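Local atomic coordinates of RV1873 (Mycobacterium tuberculosis, PDB entry 2JEK), a protein that is of unknown function but belongs to the DUF1810 family of conserved hypothetical proteins and folds into an all-helical, right-handed superhelix. Residues His36-Val41 with Asp102-Ser107; Gln66-Leu69 with Leu73-Pro76; Ser108-Ala113 with Arg136-Leu141. All coordinates share one frame; numbering follows the deposited sequence.

In the fold
Helix 101-115 supplies a segment to interactions 1 and 3, whose centres lie about 12 Å apart; S107 CB of the first packs 3.8 Å from T138 OG1 of the third. Interaction 2 stands farther off, with its centre about 16 Å from that of interaction 1 and about 17 Å from that of interaction 3. It still reaches both: L69 CG comes within 3.6 Å of F112 CD1 on helix 101-115, and Y68 OH lies 3.9 Å from F40 O. The function of the protein is unknown; a bound glycerol, most likely an additive of the crystallisation, lies at interaction 1.

Interaction 1: residues His36-Val41 with Asp102-Ser107; sequences HWMWFV and DLKLCS. With GOL (glycerol), chain D.
The indole of W39 meets K104 and a glycerol on the side of its pyrrole ring that carries CD1 and NE1. Glycerol O3 lies at the ring edge near the plane and takes a weak hydrogen bond from W39 NE1, long at 3.4 Å but nearly straight at 171°; glycerol O2 sits in plane at the same edge. The ammonium of K104 comes to the indole obliquely, with K104 NZ 4.0 Å from W39 CD1. Within the right-handed superhelix the contact joins the short helical turn 38-41 to the N-terminal half of helix 101-115, with F42 and Q44 of the following loop also touching L105 and K104. K104 runs alongside M38 in the reverse sense, so that methylenes pack at 3.7 Å between M38 CG and K104 CD. A bend at chi4 (-66°) then turns the end of the lysine towards the glycerol, where K104 NZ is hydrogen-bonded to glycerol O2; the distance between these two atoms is unusually short, and its exact value is doubtful. Both polar ends that face the ligand, the indole N-H and the ammonium, are thus bridged by one glycerol molecule. M38 is bent at chi2 (67°), and its thioether lies roughly perpendicular to the L105 side chain, the methyl CE of M38 coming to rest 3.7 Å from L105 CB.

Interaction 2: residues Gln66-Leu69 with Leu73-Pro76; sequences QAYL and LLGP
L74 opens helix 74-87 by laying its side chain across the aromatic ring of Y68, roughly perpendicular to it. Ahead of that contact, the amides of L73 and L74 are both hydrogen-bonded to H71 ND1 of the short connection. L74 CB then stands over one face of the ring in a CH-pi contact, 3.9 Å from the centroid of the Y68 ring and 18° off the normal, displaced towards the rim near CE2. Beyond it the isobutyl branches part: L74 CD1 lies towards the CD1-CE1 side of the ring, 4.0 Å from Y68 CE1, whereas CD2 heads towards the hydroxyl. The carbonyl of L74 is tied to that hydroxyl through a water, which lies 2.7 Å from Y68 OH and donates to L74 O at 2.8 Å. Y68 is placed for this by CG standing anti to its backbone N (chi1 -172°), and F13 of helix 11-17 meets the same ring edge to face. The segments form a tight helix-loop-helix junction. At G75, which has no side chain, the backbones come together, with 4.0 Å between L69 CA and G75 CA. G75 N lies close to Y68 O, but the angle is too poor for a hydrogen bond. G75 CA makes a CA-H...O contact with L69 O, 3.5 Å away and with 154° at the hydrogen, before the chain passes through P76 into the body of its helix.

Interaction 3: residues Ser108-Ala113 with Arg136-Leu141; sequences SMTLFA and RRTVAL
Helix segments 108-113 and 136-141 run in the same general direction, 30° apart, with their axes 9.0 Å from each other at closest approach, and the backbones come nearest where L111 CA and T138 CA are 6.5 Å apart. Two threonines provide most of the interface. T110 and T138 each point their CB at the opposite helix and lie side by side, pointing opposite ways, so that they meet through their methyl groups, with 3.7 Å between T110 CG2 and T138 CG2. The torsions are almost identical (chi1 -63° in T110 and -65° in T138): each puts the methyl anti to its own backbone N, out into the interface, and keeps OG1 beside that N. The hydroxyls are thereby available for bonds to one side of the methyl contact. T110 OG1 is hydrogen-bonded to C106 O, one turn earlier in its own helix, and to D135 N, while T138 OG1 pairs with D135 OD2, so D135, just ahead of helix 136-143, serves both threonines. The V139 side chain lies across that of T110, at about a right angle, and brings V139 CG2 to 3.8 Å from T110 CG2. The T138 methyl also lies against the backbone at L111, with T138 CG2 at 3.8 Å from L111 N and at 4.1 Å from L111 CB. L111 carries the packing on to helix 62-70 through L62 and A65. With the small surface of 147 Å² buried between the segments, the contact is a parallel pairing of helices, inclined by 30°, through short beta-branched side chains, by which the last helix of this all-helical superhelix lies against helix 101-115, with helix 120-129 in the connection between them.

Interaction 1: residues His36-Val41 with Asp102-Ser107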
loop_
_atom_site.group_PDB
_atom_site.type_symbol
_atom_site.label_atom_id
_atom_site.label_comp_id
_atom_site.label_asym_id
_atom_site.label_seq_id
_atom_site.Cartn_x
_atom_site.Cartn_y
_atom_site.Cartn_z
ATOM N N HIS A 36 -12.209 -5.852 4.444
ATOM C CA HIS A 36 -11.105 -6.800 4.501
ATOM C C HIS A 36 -10.348 -6.781 3.191
ATOM O O HIS A 36 -10.566 -7.635 2.319
ATOM C CB HIS A 36 -11.638 -8.214 4.749
ATOM C CG HIS A 36 -12.487 -8.335 5.973
ATOM N ND1 HIS A 36 -12.072 -7.904 7.215
ATOM C CD2 HIS A 36 -13.729 -8.846 6.146
ATOM C CE1 HIS A 36 -13.024 -8.143 8.100
ATOM N NE2 HIS A 36 -14.037 -8.717 7.478
ATOM N N TRP A 37 -9.453 -5.806 3.044
ATOM C CA TRP A 37 -8.817 -5.600 1.749
ATOM C C TRP A 37 -7.391 -5.058 1.781
ATOM O O TRP A 37 -6.845 -4.747 0.729
ATOM C CB TRP A 37 -9.689 -4.704 0.857
ATOM C CG TRP A 37 -10.291 -3.461 1.501
ATOM C CD1 TRP A 37 -11.615 -3.251 1.783
ATOM C CD2 TRP A 37 -9.609 -2.250 1.875
ATOM N NE1 TRP A 37 -11.798 -1.998 2.312
ATOM C CE2 TRP A 37 -10.585 -1.364 2.391
ATOM C CE3 TRP A 37 -8.268 -1.832 1.835
ATOM C CZ2 TRP A 37 -10.263 -0.078 2.848
ATOM C CZ3 TRP A 37 -7.950 -0.551 2.288
ATOM C CH2 TRP A 37 -8.949 0.308 2.792
ATOM N N MET A 38 -6.779 -4.953 2.953
ATOM C CA MET A 38 -5.482 -4.285 3.016
ATOM C C MET A 38 -4.429 -4.874 2.072
ATOM O O MET A 38 -3.700 -4.144 1.406
ATOM C CB MET A 38 -4.933 -4.245 4.446
ATOM C CG MET A 38 -3.886 -3.170 4.653
ATOM S SD MET A 38 -4.595 -1.522 4.514
ATOM C CE MET A 38 -3.144 -0.517 4.855
ATOM N N TRP A 39 -4.339 -6.202 2.032
ATOM C CA TRP A 39 -3.240 -6.895 1.367
ATOM C C TRP A 39 -3.126 -6.550 -0.103
ATOM O O TRP A 39 -2.023 -6.540 -0.655
ATOM C CB TRP A 39 -3.341 -8.421 1.515
ATOM C CG TRP A 39 -3.894 -8.890 2.825
ATOM C CD1 TRP A 39 -3.187 -9.270 3.942
ATOM C CD2 TRP A 39 -5.278 -9.042 3.154
ATOM N NE1 TRP A 39 -4.058 -9.634 4.940
ATOM C CE2 TRP A 39 -5.342 -9.504 4.485
ATOM C CE3 TRP A 39 -6.473 -8.830 2.453
ATOM C CZ2 TRP A 39 -6.559 -9.759 5.130
ATOM C CZ3 TRP A 39 -7.684 -9.080 3.096
ATOM C CH2 TRP A 39 -7.714 -9.540 4.422
ATOM N N PHE A 40 -4.262 -6.272 -0.738
ATOM C CA PHE A 40 -4.281 -6.094 -2.187
ATOM C C PHE A 40 -4.680 -4.677 -2.626
ATOM O O PHE A 40 -4.847 -4.422 -3.813
ATOM C CB PHE A 40 -5.119 -7.192 -2.870
ATOM C CG PHE A 40 -6.501 -7.358 -2.311
ATOM C CD1 PHE A 40 -7.519 -6.462 -2.638
ATOM C CD2 PHE A 40 -6.793 -8.422 -1.456
ATOM C CE1 PHE A 40 -8.800 -6.620 -2.132
ATOM C CE2 PHE A 40 -8.084 -8.599 -0.954
ATOM C CZ PHE A 40 -9.082 -7.684 -1.290
ATOM N N VAL A 41 -4.809 -3.769 -1.650
ATOM C CA VAL A 41 -5.036 -2.332 -1.903
ATOM C C VAL A 41 -3.760 -1.519 -1.594
ATOM O O VAL A 41 -3.402 -0.617 -2.357
ATOM C CB VAL A 41 -6.244 -1.799 -1.081
ATOM C CG1 VAL A 41 -6.359 -0.263 -1.156
ATOM C CG2 VAL A 41 -7.531 -2.441 -1.577
ATOM N N ASP A 102 -2.108 -0.183 10.287
ATOM C CA ASP A 102 -1.231 0.992 10.308
ATOM C C ASP A 102 0.197 0.608 9.904
ATOM O O ASP A 102 0.868 1.334 9.135
ATOM C CB ASP A 102 -1.283 1.712 11.669
ATOM C CG ASP A 102 -0.830 0.836 12.828
ATOM O OD1 ASP A 102 -1.077 -0.384 12.820
ATOM O OD2 ASP A 102 -0.212 1.384 13.773
ATOM N N LEU A 103 0.655 -0.549 10.376
ATOM C CA LEU A 103 1.986 -1.021 10.024
ATOM C C LEU A 103 2.023 -1.483 8.574
ATOM O O LEU A 103 3.005 -1.240 7.859
ATOM C CB LEU A 103 2.426 -2.151 10.955
ATOM C CG LEU A 103 2.417 -1.839 12.456
ATOM C CD1 LEU A 103 2.955 -3.017 13.268
ATOM C CD2 LEU A 103 3.198 -0.563 12.767
ATOM N N LYS A 104 0.954 -2.146 8.134
ATOM C CA LYS A 104 0.854 -2.554 6.739
ATOM C C LYS A 104 0.968 -1.349 5.802
ATOM O O LYS A 104 1.672 -1.410 4.787
ATOM C CB LYS A 104 -0.453 -3.309 6.493
ATOM C CG LYS A 104 -0.464 -4.723 7.060
ATOM C CD LYS A 104 -1.697 -5.495 6.585
ATOM C CE LYS A 104 -1.726 -6.924 7.118
ATOM N NZ LYS A 104 -0.611 -7.738 6.574
ATOM N N LEU A 105 0.304 -0.250 6.151
ATOM C CA LEU A 105 0.350 0.942 5.322
ATOM C C LEU A 105 1.753 1.514 5.300
ATOM O O LEU A 105 2.273 1.876 4.239
ATOM C CB LEU A 105 -0.628 1.985 5.830
ATOM C CG LEU A 105 -0.691 3.275 5.006
ATOM C CD1 LEU A 105 -1.076 3.019 3.561
ATOM C CD2 LEU A 105 -1.673 4.234 5.631
ATOM N N CYS A 106 2.384 1.592 6.463
ATOM C CA CYS A 106 3.764 2.056 6.500
ATOM C C CYS A 106 4.655 1.218 5.577
ATOM O O CYS A 106 5.462 1.756 4.811
ATOM C CB CYS A 106 4.282 2.033 7.935
ATOM S SG CYS A 106 5.925 2.718 8.081
ATOM N N SER A 107 4.526 -0.104 5.650
ATOM C CA SER A 107 5.312 -0.995 4.808
ATOM C C SER A 107 5.038 -0.767 3.326
ATOM O O SER A 107 5.961 -0.781 2.509
ATOM C CB SER A 107 5.026 -2.455 5.155
ATOM O OG SER A 107 5.346 -2.701 6.523
HETATM C C1 GOL D . -0.011 -11.921 8.221
HETATM O O1 GOL D . 0.802 -11.837 9.366
HETATM C C2 GOL D . -1.076 -10.837 8.291
HETATM O O2 GOL D . -1.145 -10.171 7.059
HETATM C C3 GOL D . -2.444 -11.444 8.574
HETATM O O3 GOL D . -3.442 -10.515 8.200
#

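Interaction 2: residues Gln66-Leu69 with Leu73-Pro76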
loop_
_atom_site.group_PDB
_atom_site.type_symbol
_atom_site.label_atom_id
_atom_site.label_comp_id
_atom_site.label_asym_id
_atom_site.label_seq_id
_atom_site.Cartn_x
_atom_site.Cartn_y
_atom_site.Cartn_z
ATOM N N GLN A 66 7.628 -1.905 -9.154
ATOM C CA GLN A 66 7.730 -0.979 -10.287
ATOM C C GLN A 66 6.725 -1.320 -11.384
ATOM O O GLN A 66 6.070 -0.434 -11.938
ATOM C CB GLN A 66 9.156 -0.959 -10.826
ATOM C CG GLN A 66 10.111 -0.339 -9.824
ATOM C CD GLN A 66 11.555 -0.336 -10.254
ATOM O OE1 GLN A 66 11.983 -1.163 -11.063
ATOM N NE2 GLN A 66 12.328 0.602 -9.696
ATOM N N ALA A 67 6.583 -2.611 -11.660
ATOM C CA ALA A 67 5.560 -3.070 -12.614
ATOM C C ALA A 67 4.143 -2.721 -12.145
ATOM O O ALA A 67 3.273 -2.362 -12.940
ATOM C CB ALA A 67 5.697 -4.554 -12.857
ATOM N N TYR A 68 3.923 -2.824 -10.839
ATOM C CA TYR A 68 2.630 -2.506 -10.245
ATOM C C TYR A 68 2.279 -1.037 -10.506
ATOM O O TYR A 68 1.165 -0.703 -10.935
ATOM C CB TYR A 68 2.703 -2.817 -8.745
ATOM C CG TYR A 68 1.390 -2.733 -7.992
ATOM C CD1 TYR A 68 0.727 -3.896 -7.577
ATOM C CD2 TYR A 68 0.818 -1.497 -7.692
ATOM C CE1 TYR A 68 -0.462 -3.818 -6.880
ATOM C CE2 TYR A 68 -0.383 -1.419 -7.001
ATOM C CZ TYR A 68 -1.017 -2.582 -6.615
ATOM O OH TYR A 68 -2.206 -2.553 -5.924
ATOM N N LEU A 69 3.260 -0.166 -10.282
ATOM C CA LEU A 69 3.078 1.255 -10.531
ATOM C C LEU A 69 2.835 1.589 -11.998
ATOM O O LEU A 69 2.104 2.529 -12.300
ATOM C CB LEU A 69 4.272 2.044 -10.013
ATOM C CG LEU A 69 4.409 2.101 -8.489
ATOM C CD1 LEU A 69 5.708 2.799 -8.166
ATOM C CD2 LEU A 69 3.246 2.844 -7.865
ATOM N N LEU A 73 -4.150 0.434 -14.385
ATOM C CA LEU A 73 -5.236 0.384 -13.413
ATOM C C LEU A 73 -4.679 0.457 -11.981
ATOM O O LEU A 73 -5.088 1.314 -11.202
ATOM C CB LEU A 73 -6.115 -0.864 -13.595
ATOM C CG LEU A 73 -7.410 -0.814 -12.774
ATOM C CD1 LEU A 73 -8.411 0.159 -13.398
ATOM C CD2 LEU A 73 -8.022 -2.199 -12.621
ATOM N N LEU A 74 -3.732 -0.421 -11.673
ATOM C CA LEU A 74 -3.232 -0.555 -10.295
ATOM C C LEU A 74 -2.417 0.640 -9.807
ATOM O O LEU A 74 -2.536 1.042 -8.654
ATOM C CB LEU A 74 -2.410 -1.831 -10.144
ATOM C CG LEU A 74 -3.145 -3.149 -10.412
ATOM C CD1 LEU A 74 -2.177 -4.310 -10.445
ATOM C CD2 LEU A 74 -4.240 -3.379 -9.395
ATOM N N GLY A 75 -1.562 1.185 -10.671
ATOM C CA GLY A 75 -0.765 2.361 -10.314
ATOM C C GLY A 75 -1.654 3.549 -9.991
ATOM O O GLY A 75 -1.569 4.105 -8.893
ATOM N N PRO A 76 -2.513 3.969 -10.939
ATOM C CA PRO A 76 -3.421 5.075 -10.616
ATOM C C PRO A 76 -4.274 4.828 -9.372
ATOM O O PRO A 76 -4.516 5.760 -8.599
ATOM C CB PRO A 76 -4.288 5.203 -11.874
ATOM C CG PRO A 76 -3.357 4.762 -12.956
ATOM C CD PRO A 76 -2.635 3.575 -12.356
HETATM O O HOH W 1 -3.730 -0.466 -6.560
#

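Interaction 3: residues Ser108-Ala113 with Arg136-Leu141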
loop_
_atom_site.group_PDB
_atom_site.type_symbol
_atom_site.label_atom_id
_atom_site.label_comp_id
_atom_site.label_asym_id
_atom_site.label_seq_id
_atom_site.Cartn_x
_atom_site.Cartn_y
_atom_site.Cartn_z
ATOM N N SER A 108 3.764 -0.571 2.981
ATOM C CA SER A 108 3.385 -0.319 1.593
ATOM C C SER A 108 3.991 0.994 1.090
ATOM O O SER A 108 4.599 1.048 0.018
ATOM C CB SER A 108 1.861 -0.301 1.457
ATOM O OG SER A 108 1.475 -0.144 0.096
ATOM N N MET A 109 3.838 2.064 1.853
ATOM C CA MET A 109 4.382 3.360 1.434
ATOM C C MET A 109 5.909 3.321 1.330
ATOM O O MET A 109 6.489 3.917 0.422
ATOM C CB MET A 109 3.937 4.472 2.391
ATOM C CG MET A 109 2.417 4.711 2.446
ATOM S SD MET A 109 1.712 5.206 0.851
ATOM C CE MET A 109 1.185 3.637 0.145
ATOM N N THR A 110 6.552 2.611 2.249
ATOM C CA THR A 110 8.016 2.494 2.256
ATOM C C THR A 110 8.469 1.804 0.970
ATOM O O THR A 110 9.387 2.275 0.294
ATOM C CB THR A 110 8.500 1.717 3.490
ATOM O OG1 THR A 110 8.131 2.448 4.665
ATOM C CG2 THR A 110 10.015 1.533 3.471
ATOM N N LEU A 111 7.809 0.703 0.627
ATOM C CA LEU A 111 8.123 -0.033 -0.597
ATOM C C LEU A 111 7.952 0.833 -1.844
ATOM O O LEU A 111 8.875 0.948 -2.663
ATOM C CB LEU A 111 7.221 -1.265 -0.697
ATOM C CG LEU A 111 7.250 -2.028 -2.030
ATOM C CD1 LEU A 111 8.643 -2.555 -2.342
ATOM C CD2 LEU A 111 6.230 -3.160 -2.021
ATOM N N PHE A 112 6.783 1.444 -2.001
ATOM C CA PHE A 112 6.508 2.173 -3.235
ATOM C C PHE A 112 7.308 3.471 -3.321
ATOM O O PHE A 112 7.704 3.883 -4.410
ATOM C CB PHE A 112 5.003 2.324 -3.454
ATOM C CG PHE A 112 4.359 1.036 -3.860
ATOM C CD1 PHE A 112 4.484 0.587 -5.176
ATOM C CD2 PHE A 112 3.679 0.237 -2.938
ATOM C CE1 PHE A 112 3.927 -0.626 -5.577
ATOM C CE2 PHE A 112 3.129 -0.981 -3.332
ATOM C CZ PHE A 112 3.242 -1.415 -4.650
ATOM N N ALA A 113 7.628 4.066 -2.178
ATOM C CA ALA A 113 8.536 5.211 -2.173
ATOM C C ALA A 113 9.936 4.857 -2.675
ATOM O O ALA A 113 10.614 5.710 -3.260
ATOM C CB ALA A 113 8.602 5.839 -0.790
ATOM N N ARG A 136 11.132 -0.403 8.887
ATOM C CA ARG A 136 12.470 -0.935 9.081
ATOM C C ARG A 136 12.730 -2.223 8.297
ATOM O O ARG A 136 13.742 -2.356 7.618
ATOM C CB ARG A 136 12.672 -1.185 10.575
ATOM C CG ARG A 136 14.025 -1.763 10.927
ATOM C CD ARG A 136 14.193 -1.907 12.437
ATOM N NE ARG A 136 13.864 -0.679 13.166
ATOM C CZ ARG A 136 14.556 0.461 13.115
ATOM N NH1 ARG A 136 15.640 0.578 12.353
ATOM N NH2 ARG A 136 14.148 1.499 13.829
ATOM N N ARG A 137 11.790 -3.152 8.397
ATOM C CA ARG A 137 11.939 -4.460 7.774
ATOM C C ARG A 137 11.910 -4.356 6.246
ATOM O O ARG A 137 12.634 -5.075 5.562
ATOM C CB ARG A 137 10.867 -5.419 8.294
ATOM C CG ARG A 137 11.035 -5.775 9.787
ATOM C CD ARG A 137 9.805 -6.482 10.328
ATOM N NE ARG A 137 9.753 -7.885 9.920
ATOM C CZ ARG A 137 8.636 -8.548 9.623
ATOM N NH1 ARG A 137 7.452 -7.941 9.667
ATOM N NH2 ARG A 137 8.707 -9.820 9.259
ATOM N N THR A 138 11.099 -3.445 5.713
ATOM C CA THR A 138 11.054 -3.229 4.262
ATOM C C THR A 138 12.378 -2.666 3.734
ATOM O O THR A 138 12.902 -3.114 2.710
ATOM C CB THR A 138 9.887 -2.292 3.879
ATOM O OG1 THR A 138 8.642 -2.935 4.190
ATOM C CG2 THR A 138 9.902 -1.985 2.386
ATOM N N VAL A 139 12.904 -1.654 4.412
ATOM C CA VAL A 139 14.180 -1.058 3.993
ATOM C C VAL A 139 15.284 -2.118 3.982
ATOM O O VAL A 139 16.090 -2.172 3.045
ATOM C CB VAL A 139 14.575 0.168 4.872
ATOM C CG1 VAL A 139 15.957 0.712 4.477
ATOM C CG2 VAL A 139 13.526 1.272 4.772
ATOM N N ALA A 140 15.286 -2.977 4.996
ATOM C CA ALA A 140 16.283 -4.045 5.085
ATOM C C ALA A 140 16.156 -5.031 3.926
ATOM O O ALA A 140 17.159 -5.376 3.292
ATOM C CB ALA A 140 16.192 -4.762 6.425
ATOM N N LEU A 141 14.931 -5.478 3.642
ATOM C CA LEU A 141 14.689 -6.428 2.553
ATOM C C LEU A 141 15.024 -5.853 1.181
ATOM O O LEU A 141 15.321 -6.606 0.250
ATOM C CB LEU A 141 13.229 -6.908 2.548
ATOM C CG LEU A 141 12.752 -7.933 3.582
ATOM C CD1 LEU A 141 11.231 -8.009 3.576
ATOM C CD2 LEU A 141 13.350 -9.318 3.301
#